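Local atomic coordinates of putative TIM-barrel metal-dependent hydrolase (Mycobacterium avium subsp. paratuberculosis S397, PDB entry 4DZI), a protein that is a putative amidohydrolase with a TIM-barrel fold that binds two cadmium ions in the crystal and probably carries out metal-dependent hydrolysis. Residues Val169-Pro174 and Asp214-Arg219; Trp154-Pro159 and Val181-Ala186. All coordinates share one frame; numbering follows the deposited sequence.

Contact 1: Val169-Pro174 and Asp214-Arg219; sequences VSLADP and DPVWAR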
ATOM      1  N   VAL C 169       3.014  24.463   4.412  1.00 14.95           N
ATOM      2  CA  VAL C 169       3.630  24.405   5.750  1.00 13.83           C
ATOM      3  C   VAL C 169       4.397  23.098   5.824  1.00 13.24           C
ATOM      4  O   VAL C 169       3.807  22.029   5.600  1.00 15.85           O
ATOM      5  CB  VAL C 169       2.606  24.472   6.876  1.00 14.21           C
ATOM      6  CG1 VAL C 169       3.287  24.255   8.222  1.00 17.86           C
ATOM      7  CG2 VAL C 169       1.927  25.842   6.833  1.00 23.02           C
ATOM      8  N   SER C 170       5.709  23.186   6.053  1.00 15.57           N
ATOM      9  CA  SER C 170       6.487  22.001   6.374  1.00 15.19           C
ATOM     10  C   SER C 170       6.604  21.893   7.885  1.00 18.65           C
ATOM     11  O   SER C 170       6.921  22.873   8.577  1.00 17.39           O
ATOM     12  CB  SER C 170       7.898  22.060   5.791  1.00 13.11           C
ATOM     13  OG  SER C 170       8.670  20.936   6.270  1.00 16.86           O
ATOM     14  N   LEU C 171       6.392  20.688   8.394  1.00 13.78           N
ATOM     15  CA  LEU C 171       6.592  20.418   9.810  1.00 15.25           C
ATOM     16  C   LEU C 171       8.027  19.929  10.114  1.00 16.53           C
ATOM     17  O   LEU C 171       8.264  19.447  11.235  1.00 18.61           O
ATOM     18  CB  LEU C 171       5.610  19.343  10.275  1.00 17.16           C
ATOM     19  CG  LEU C 171       4.159  19.811  10.282  1.00 22.19           C
ATOM     20  CD1 LEU C 171       3.177  18.670  10.460  1.00 25.95           C
ATOM     21  CD2 LEU C 171       4.000  20.843  11.377  1.00 33.29           C
ATOM     22  N   ALA C 172       8.961  20.054   9.165  1.00 15.41           N
ATOM     23  CA  ALA C 172      10.298  19.463   9.320  1.00 18.59           C
ATOM     24  C   ALA C 172      11.008  20.004  10.554  1.00 21.21           C
ATOM     25  O   ALA C 172      11.724  19.277  11.228  1.00 21.08           O
ATOM     26  CB  ALA C 172      11.150  19.643   8.062  1.00 14.87           C
ATOM     27  N   ASP C 173      10.827  21.292  10.824  1.00 18.82           N
ATOM     28  CA  ASP C 173      11.304  21.890  12.089  1.00 20.42           C
ATOM     29  C   ASP C 173      10.057  22.442  12.762  1.00 19.82           C
ATOM     30  O   ASP C 173       9.508  23.465  12.309  1.00 21.43           O
ATOM     31  CB  ASP C 173      12.278  23.015  11.753  1.00 20.99           C
ATOM     32  CG  ASP C 173      12.720  23.829  12.985  1.00 28.60           C
ATOM     33  OD1 ASP C 173      11.973  23.940  13.972  1.00 25.53           O
ATOM     34  OD2 ASP C 173      13.827  24.390  12.926  1.00 36.01           O
ATOM     35  N   PRO C 174       9.548  21.757  13.809  1.00 19.25           N
ATOM     36  CA  PRO C 174       8.209  22.139  14.221  1.00 20.68           C
ATOM     37  C   PRO C 174       8.092  23.510  14.883  1.00 27.73           C
ATOM     38  O   PRO C 174       7.006  24.083  14.883  1.00 26.36           O
ATOM     39  CB  PRO C 174       7.817  21.050  15.230  1.00 25.44           C
ATOM     40  CG  PRO C 174       8.602  19.869  14.808  1.00 25.26           C
ATOM     41  CD  PRO C 174       9.920  20.423  14.317  1.00 24.89           C
ATOM     42  N   ASP C 214       1.949  19.076  17.616  1.00 20.10           N
ATOM     43  CA  ASP C 214       0.723  19.589  18.208  1.00 19.89           C
ATOM     44  C   ASP C 214       0.560  21.123  18.153  1.00 15.32           C
ATOM     45  O   ASP C 214      -0.539  21.607  17.940  1.00 18.77           O
ATOM     46  CB  ASP C 214       0.573  19.102  19.649  1.00 23.48           C
ATOM     47  CG  ASP C 214       0.101  17.667  19.708  1.00 29.99           C
ATOM     48  OD1 ASP C 214      -0.642  17.273  18.775  1.00 22.32           O
ATOM     49  OD2 ASP C 214       0.493  16.934  20.652  1.00 29.34           O
ATOM     50  N   PRO C 215       1.642  21.879  18.366  1.00 20.80           N
ATOM     51  CA  PRO C 215       1.450  23.337  18.308  1.00 23.57           C
ATOM     52  C   PRO C 215       0.963  23.849  16.927  1.00 19.78           C
ATOM     53  O   PRO C 215       0.103  24.719  16.862  1.00 22.33           O
ATOM     54  CB  PRO C 215       2.834  23.875  18.675  1.00 24.67           C
ATOM     55  CG  PRO C 215       3.390  22.801  19.582  1.00 25.62           C
ATOM     56  CD  PRO C 215       2.955  21.512  18.940  1.00 21.82           C
ATOM     57  N   VAL C 216       1.481  23.270  15.846  1.00 20.72           N
ATOM     58  CA  VAL C 216       0.975  23.575  14.496  1.00 18.51           C
ATOM     59  C   VAL C 216      -0.508  23.196  14.338  1.00 17.24           C
ATOM     60  O   VAL C 216      -1.305  24.006  13.871  1.00 19.92           O
ATOM     61  CB  VAL C 216       1.840  22.882  13.414  1.00 21.88           C
ATOM     62  CG1 VAL C 216       1.191  23.023  12.029  1.00 19.19           C
ATOM     63  CG2 VAL C 216       3.252  23.474  13.413  1.00 24.46           C
ATOM     64  N   TRP C 217      -0.886  21.959  14.645  1.00 15.09           N
ATOM     65  CA  TRP C 217      -2.307  21.597  14.497  1.00 15.00           C
ATOM     66  C   TRP C 217      -3.200  22.447  15.359  1.00 15.39           C
ATOM     67  O   TRP C 217      -4.325  22.782  14.945  1.00 17.80           O
ATOM     68  CB  TRP C 217      -2.587  20.146  14.842  1.00 19.66           C
ATOM     69  CG  TRP C 217      -1.750  19.160  14.077  1.00 16.51           C
ATOM     70  CD1 TRP C 217      -0.939  18.145  14.602  1.00 19.46           C
ATOM     71  CD2 TRP C 217      -1.584  19.066  12.625  1.00 15.01           C
ATOM     72  NE1 TRP C 217      -0.340  17.429  13.603  1.00 18.91           N
ATOM     73  CE2 TRP C 217      -0.666  17.948  12.390  1.00 15.79           C
ATOM     74  CE3 TRP C 217      -2.105  19.775  11.517  1.00 17.25           C
ATOM     75  CZ2 TRP C 217      -0.303  17.548  11.110  1.00 19.56           C
ATOM     76  CZ3 TRP C 217      -1.718  19.372  10.237  1.00 19.05           C
ATOM     77  CH2 TRP C 217      -0.833  18.289  10.040  1.00 17.82           C
ATOM     78  N   ALA C 218      -2.730  22.806  16.556  1.00 18.91           N
ATOM     79  CA  ALA C 218      -3.551  23.680  17.411  1.00 19.96           C
ATOM     80  C   ALA C 218      -3.745  25.081  16.786  1.00 20.09           C
ATOM     81  O   ALA C 218      -4.857  25.636  16.833  1.00 22.40           O
ATOM     82  CB  ALA C 218      -2.972  23.787  18.834  1.00 21.23           C
ATOM     83  N   ARG C 219      -2.681  25.651  16.206  1.00 20.28           N
ATOM     84  CA  ARG C 219      -2.846  26.931  15.511  1.00 21.78           C
ATOM     85  C   ARG C 219      -3.901  26.850  14.394  1.00 21.70           C
ATOM     86  O   ARG C 219      -4.745  27.725  14.253  1.00 20.87           O
ATOM     87  CB  ARG C 219      -1.533  27.460  14.944  1.00 19.63           C
ATOM     88  CG  ARG C 219      -0.503  27.930  15.960  1.00 34.25           C
ATOM     89  CD  ARG C 219      -0.914  29.196  16.706  1.00 38.35           C
ATOM     90  NE  ARG C 219       0.262  30.029  17.009  1.00 41.08           N
ATOM     91  CZ  ARG C 219       1.131  29.822  18.003  1.00 50.92           C
ATOM     92  NH1 ARG C 219       0.999  28.793  18.840  1.00 34.58           N
ATOM     93  NH2 ARG C 219       2.154  30.658  18.158  1.00 25.59           N
TER
HETATM   94  O   HOH W   1       4.619  22.043  16.026  1.00 44.85           O
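Leu171 reaches across to Val216 and Trp217 at the outer layer of the TIM barrel, where the loop leading from strand 163-165 into helix 174-186 packs on the first turns of helix 214-223. The two methyls of the leucine divide the work. CD2 sits against the branched end of Val216, 3.4 Å from CG2, closer than usual van der Waals contact, and 3.6 Å from CG1, so a single methyl meets both valine branches. CD1 takes the other neighbour, lying 3.7 Å from Trp217 CZ2, with the leucine and indole side chains crossing at nearly a right angle. The leucine torsions account for this split: CG stands beside the backbone N (chi1 -68°), while CD1 continues the chain outward from CA (chi2 168°), leaving CD2 to turn toward the valine. A hydrogen bond from Trp217 NE1 to Leu208 O, on the same edge of the indole as CZ2, fixes how the ring is turned. The loop itself has its own supports. Ser170 OG accepts from Ala172 N at 3.0 Å, forming an ST turn, and Arg206 NH2 bonds to the carbonyls of Leu171 and Ala172. Asp173 then N-caps helix 174-186 by accepting from Arg176 N. Direct hydrogen bonds between the two segments are absent, in keeping with their apolar interface. Their polar link is one water, weakly held at both ends: it donates to Pro174 O at 3.3 Å and accepts from Val216 N at 3.4 Å.

Contact 2: Trp154-Pro159 and Val181-Ala186; sequences WGFDRP and VDFVLA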
ATOM      1  N   TRP C 154      -0.214  35.618  -6.428  1.00 15.42           N
ATOM      2  CA  TRP C 154      -1.578  35.077  -6.341  1.00 14.67           C
ATOM      3  C   TRP C 154      -2.364  35.639  -5.174  1.00 11.66           C
ATOM      4  O   TRP C 154      -3.538  35.996  -5.361  1.00 16.18           O
ATOM      5  CB  TRP C 154      -1.563  33.526  -6.330  1.00 15.85           C
ATOM      6  CG  TRP C 154      -1.170  33.012  -7.697  1.00 13.56           C
ATOM      7  CD1 TRP C 154       0.088  32.566  -8.109  1.00 16.30           C
ATOM      8  CD2 TRP C 154      -2.012  32.943  -8.888  1.00 11.99           C
ATOM      9  NE1 TRP C 154       0.068  32.248  -9.446  1.00 16.79           N
ATOM     10  CE2 TRP C 154      -1.164  32.442  -9.964  1.00 11.26           C
ATOM     11  CE3 TRP C 154      -3.364  33.254  -9.174  1.00 10.78           C
ATOM     12  CZ2 TRP C 154      -1.647  32.263 -11.245  1.00 12.49           C
ATOM     13  CZ3 TRP C 154      -3.836  33.053 -10.455  1.00 15.39           C
ATOM     14  CH2 TRP C 154      -3.002  32.585 -11.482  1.00 15.18           C
ATOM     15  N   GLY C 155      -1.732  35.763  -4.015  1.00 13.75           N
ATOM     16  CA  GLY C 155      -2.382  36.245  -2.804  1.00 14.74           C
ATOM     17  C   GLY C 155      -3.106  35.104  -2.098  1.00 11.00           C
ATOM     18  O   GLY C 155      -3.928  34.420  -2.717  1.00 15.57           O
ATOM     19  N   PHE C 156      -2.777  34.903  -0.832  1.00 14.26           N
ATOM     20  CA  PHE C 156      -3.440  33.850  -0.079  1.00 17.12           C
ATOM     21  C   PHE C 156      -4.969  34.003  -0.123  1.00 15.41           C
ATOM     22  O   PHE C 156      -5.710  33.010  -0.303  1.00 15.93           O
ATOM     23  CB  PHE C 156      -2.947  33.780   1.363  1.00 15.37           C
ATOM     24  CG  PHE C 156      -1.461  33.609   1.514  1.00 17.37           C
ATOM     25  CD1 PHE C 156      -0.709  32.949   0.553  1.00 15.02           C
ATOM     26  CD2 PHE C 156      -0.825  34.071   2.663  1.00 19.71           C
ATOM     27  CE1 PHE C 156       0.664  32.776   0.729  1.00 17.14           C
ATOM     28  CE2 PHE C 156       0.551  33.893   2.847  1.00 18.77           C
ATOM     29  CZ  PHE C 156       1.297  33.253   1.874  1.00 15.89           C
ATOM     30  N   ASP C 157      -5.468  35.247   0.029  1.00 16.75           N
ATOM     31  CA  ASP C 157      -6.898  35.477  -0.147  1.00 18.41           C
ATOM     32  C   ASP C 157      -7.206  36.976  -0.256  1.00 18.84           C
ATOM     33  O   ASP C 157      -7.539  37.643   0.736  1.00 21.83           O
ATOM     34  CB  ASP C 157      -7.710  34.815   0.978  1.00 18.14           C
ATOM     35  CG  ASP C 157      -9.210  35.107   0.873  1.00 22.24           C
ATOM     36  OD1 ASP C 157      -9.744  35.314  -0.257  1.00 20.96           O
ATOM     37  OD2 ASP C 157      -9.854  35.133   1.946  1.00 21.30           O
ATOM     38  N   ARG C 158      -7.058  37.490  -1.472  1.00 19.21           N
ATOM     39  CA  ARG C 158      -7.258  38.927  -1.732  1.00 20.53           C
ATOM     40  C   ARG C 158      -8.722  39.291  -1.515  1.00 18.30           C
ATOM     41  O   ARG C 158      -9.597  38.467  -1.595  1.00 17.49           O
ATOM     42  CB  ARG C 158      -6.854  39.246  -3.164  1.00 19.70           C
ATOM     43  CG  ARG C 158      -5.405  38.926  -3.493  1.00 21.08           C
ATOM     44  CD  ARG C 158      -4.450  40.077  -3.229  1.00 26.42           C
ATOM     45  NE  ARG C 158      -3.055  39.667  -3.480  1.00 18.75           N
ATOM     46  CZ  ARG C 158      -2.466  39.640  -4.666  1.00 17.22           C
ATOM     47  NH1 ARG C 158      -3.125  39.984  -5.765  1.00 19.39           N
ATOM     48  NH2 ARG C 158      -1.204  39.241  -4.763  1.00 18.55           N
ATOM     49  N   PRO C 159      -9.004  40.573  -1.260  1.00 21.00           N
ATOM     50  CA  PRO C 159     -10.368  40.961  -0.890  1.00 27.66           C
ATOM     51  C   PRO C 159     -11.502  40.559  -1.845  1.00 19.03           C
ATOM     52  O   PRO C 159     -12.641  40.457  -1.387  1.00 22.17           O
ATOM     53  CB  PRO C 159     -10.264  42.487  -0.785  1.00 34.72           C
ATOM     54  CG  PRO C 159      -8.846  42.709  -0.356  1.00 30.35           C
ATOM     55  CD  PRO C 159      -8.042  41.669  -1.113  1.00 23.03           C
ATOM     56  N   VAL C 181       3.219  29.131  10.183  1.00 16.24           N
ATOM     57  CA  VAL C 181       1.780  29.127  10.242  1.00 16.17           C
ATOM     58  C   VAL C 181       1.298  30.515  10.712  1.00 20.34           C
ATOM     59  O   VAL C 181       0.403  31.107  10.130  1.00 19.46           O
ATOM     60  CB  VAL C 181       1.225  28.075  11.210  1.00 24.50           C
ATOM     61  CG1 VAL C 181      -0.246  28.352  11.467  1.00 27.07           C
ATOM     62  CG2 VAL C 181       1.423  26.665  10.674  1.00 25.30           C
ATOM     63  N   ASP C 182       1.915  31.040  11.762  1.00 25.15           N
ATOM     64  CA  ASP C 182       1.564  32.391  12.210  1.00 24.87           C
ATOM     65  C   ASP C 182       1.695  33.418  11.085  1.00 23.45           C
ATOM     66  O   ASP C 182       0.826  34.279  10.928  1.00 22.68           O
ATOM     67  CB  ASP C 182       2.419  32.809  13.421  1.00 23.11           C
ATOM     68  CG  ASP C 182       2.010  32.089  14.692  1.00 33.60           C
ATOM     69  OD1 ASP C 182       0.909  31.483  14.700  1.00 27.16           O
ATOM     70  OD2 ASP C 182       2.783  32.130  15.685  1.00 32.84           O
ATOM     71  N   PHE C 183       2.774  33.337  10.313  1.00 20.53           N
ATOM     72  CA  PHE C 183       2.998  34.274   9.224  1.00 22.08           C
ATOM     73  C   PHE C 183       1.895  34.172   8.158  1.00 24.96           C
ATOM     74  O   PHE C 183       1.354  35.183   7.739  1.00 19.77           O
ATOM     75  CB  PHE C 183       4.378  34.064   8.582  1.00 22.61           C
ATOM     76  CG  PHE C 183       4.483  34.631   7.192  1.00 23.30           C
ATOM     77  CD1 PHE C 183       4.279  33.818   6.080  1.00 27.07           C
ATOM     78  CD2 PHE C 183       4.785  35.966   6.994  1.00 31.84           C
ATOM     79  CE1 PHE C 183       4.359  34.335   4.797  1.00 33.74           C
ATOM     80  CE2 PHE C 183       4.877  36.488   5.715  1.00 39.96           C
ATOM     81  CZ  PHE C 183       4.662  35.676   4.616  1.00 33.23           C
ATOM     82  N   VAL C 184       1.569  32.958   7.703  1.00 18.80           N
ATOM     83  CA  VAL C 184       0.534  32.823   6.650  1.00 14.67           C
ATOM     84  C   VAL C 184      -0.881  33.140   7.139  1.00 18.01           C
ATOM     85  O   VAL C 184      -1.657  33.751   6.417  1.00 20.43           O
ATOM     86  CB  VAL C 184       0.590  31.454   5.877  1.00 15.80           C
ATOM     87  CG1 VAL C 184       1.980  31.251   5.254  1.00 17.89           C
ATOM     88  CG2 VAL C 184       0.196  30.286   6.780  1.00 23.00           C
ATOM     89  N   LEU C 185      -1.193  32.765   8.379  1.00 17.15           N
ATOM     90  CA  LEU C 185      -2.469  33.131   9.003  1.00 19.91           C
ATOM     91  C   LEU C 185      -2.584  34.648   9.113  1.00 28.36           C
ATOM     92  O   LEU C 185      -3.637  35.225   8.820  1.00 26.08           O
ATOM     93  CB  LEU C 185      -2.594  32.482  10.378  1.00 22.29           C
ATOM     94  CG  LEU C 185      -2.835  30.976  10.414  1.00 21.89           C
ATOM     95  CD1 LEU C 185      -2.962  30.494  11.849  1.00 27.30           C
ATOM     96  CD2 LEU C 185      -4.105  30.635   9.645  1.00 23.39           C
ATOM     97  N   ALA C 186      -1.511  35.308   9.536  1.00 25.67           N
ATOM     98  CA  ALA C 186      -1.562  36.777   9.588  1.00 29.81           C
ATOM     99  C   ALA C 186      -1.761  37.408   8.201  1.00 34.51           C
ATOM    100  O   ALA C 186      -2.364  38.474   8.085  1.00 30.09           O
ATOM    101  CB  ALA C 186      -0.339  37.344  10.283  1.00 28.02           C
TER
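Asp182 OD1 holds Arg219 NE in a salt bridge, tying helix 174-186 to helix 214-223, and the next two residues, Phe183 and Val184, meet Phe156 of the 154-159 loop. That meeting is apolar, with no hydrogen bond between the segments. Phe156 meets the valine through CE2, 3.8 Å from Val184 CG1 and 3.9 Å from CB, with CZ close behind, and the two side chains cross at about a right angle. The valine offers this methyl because CG1 is anti to its carbonyl carbon (chi1 -57°). A matching torsion aims the aromatic ring: Phe156 CG stands beside the backbone N and anti to the carbonyl carbon (chi1 -56°), which carries the ring out toward the helix. At the rim of the same ring, near its plane, Phe183 CE1 approaches Phe156 CE2 at 4.3 Å, a looser touch; the Phe183 ring also packs edge-to-face with His144 of helix 136-153. How the loop delivers Phe156 is set just before it. Gly155 leaves helix 136-153 with positive phi (84°), and Phe156 N then donates to Asp151 OD1, while Leu150 and Pro167 pack around the ring. Within the loop, Trp154 O stands 3.8 Å above the centre of the Arg158 guanidinium plane. A helix-to-strand loop plugged by an aromatic side chain against the last turns of the following helix places this contact in the outer layer of a beta/alpha barrel.

How the contacts relate
The segments alternate along the chain: 154-159, 169-174, 181-186, then 214-219, so contact 1 and contact 2 interlock through consecutive helices of the barrel. Their centres lie 17 Å apart, each also 17 Å from the centre of the chain. Helix 174-186 joins them: contact 1 includes its first residue, Pro174, whereas contact 2 uses its final turns. Val181 of segment 181-186 packs on both segments of contact 1, with CG2 3.9 Å from Val216 CG1 and from Val169 CG1. Together they join the loop after helix 136-153, helix 174-186 with the loop before it, and helix 214-223; the last leads into strand 227-230, whose His230 binds a cadmium ion.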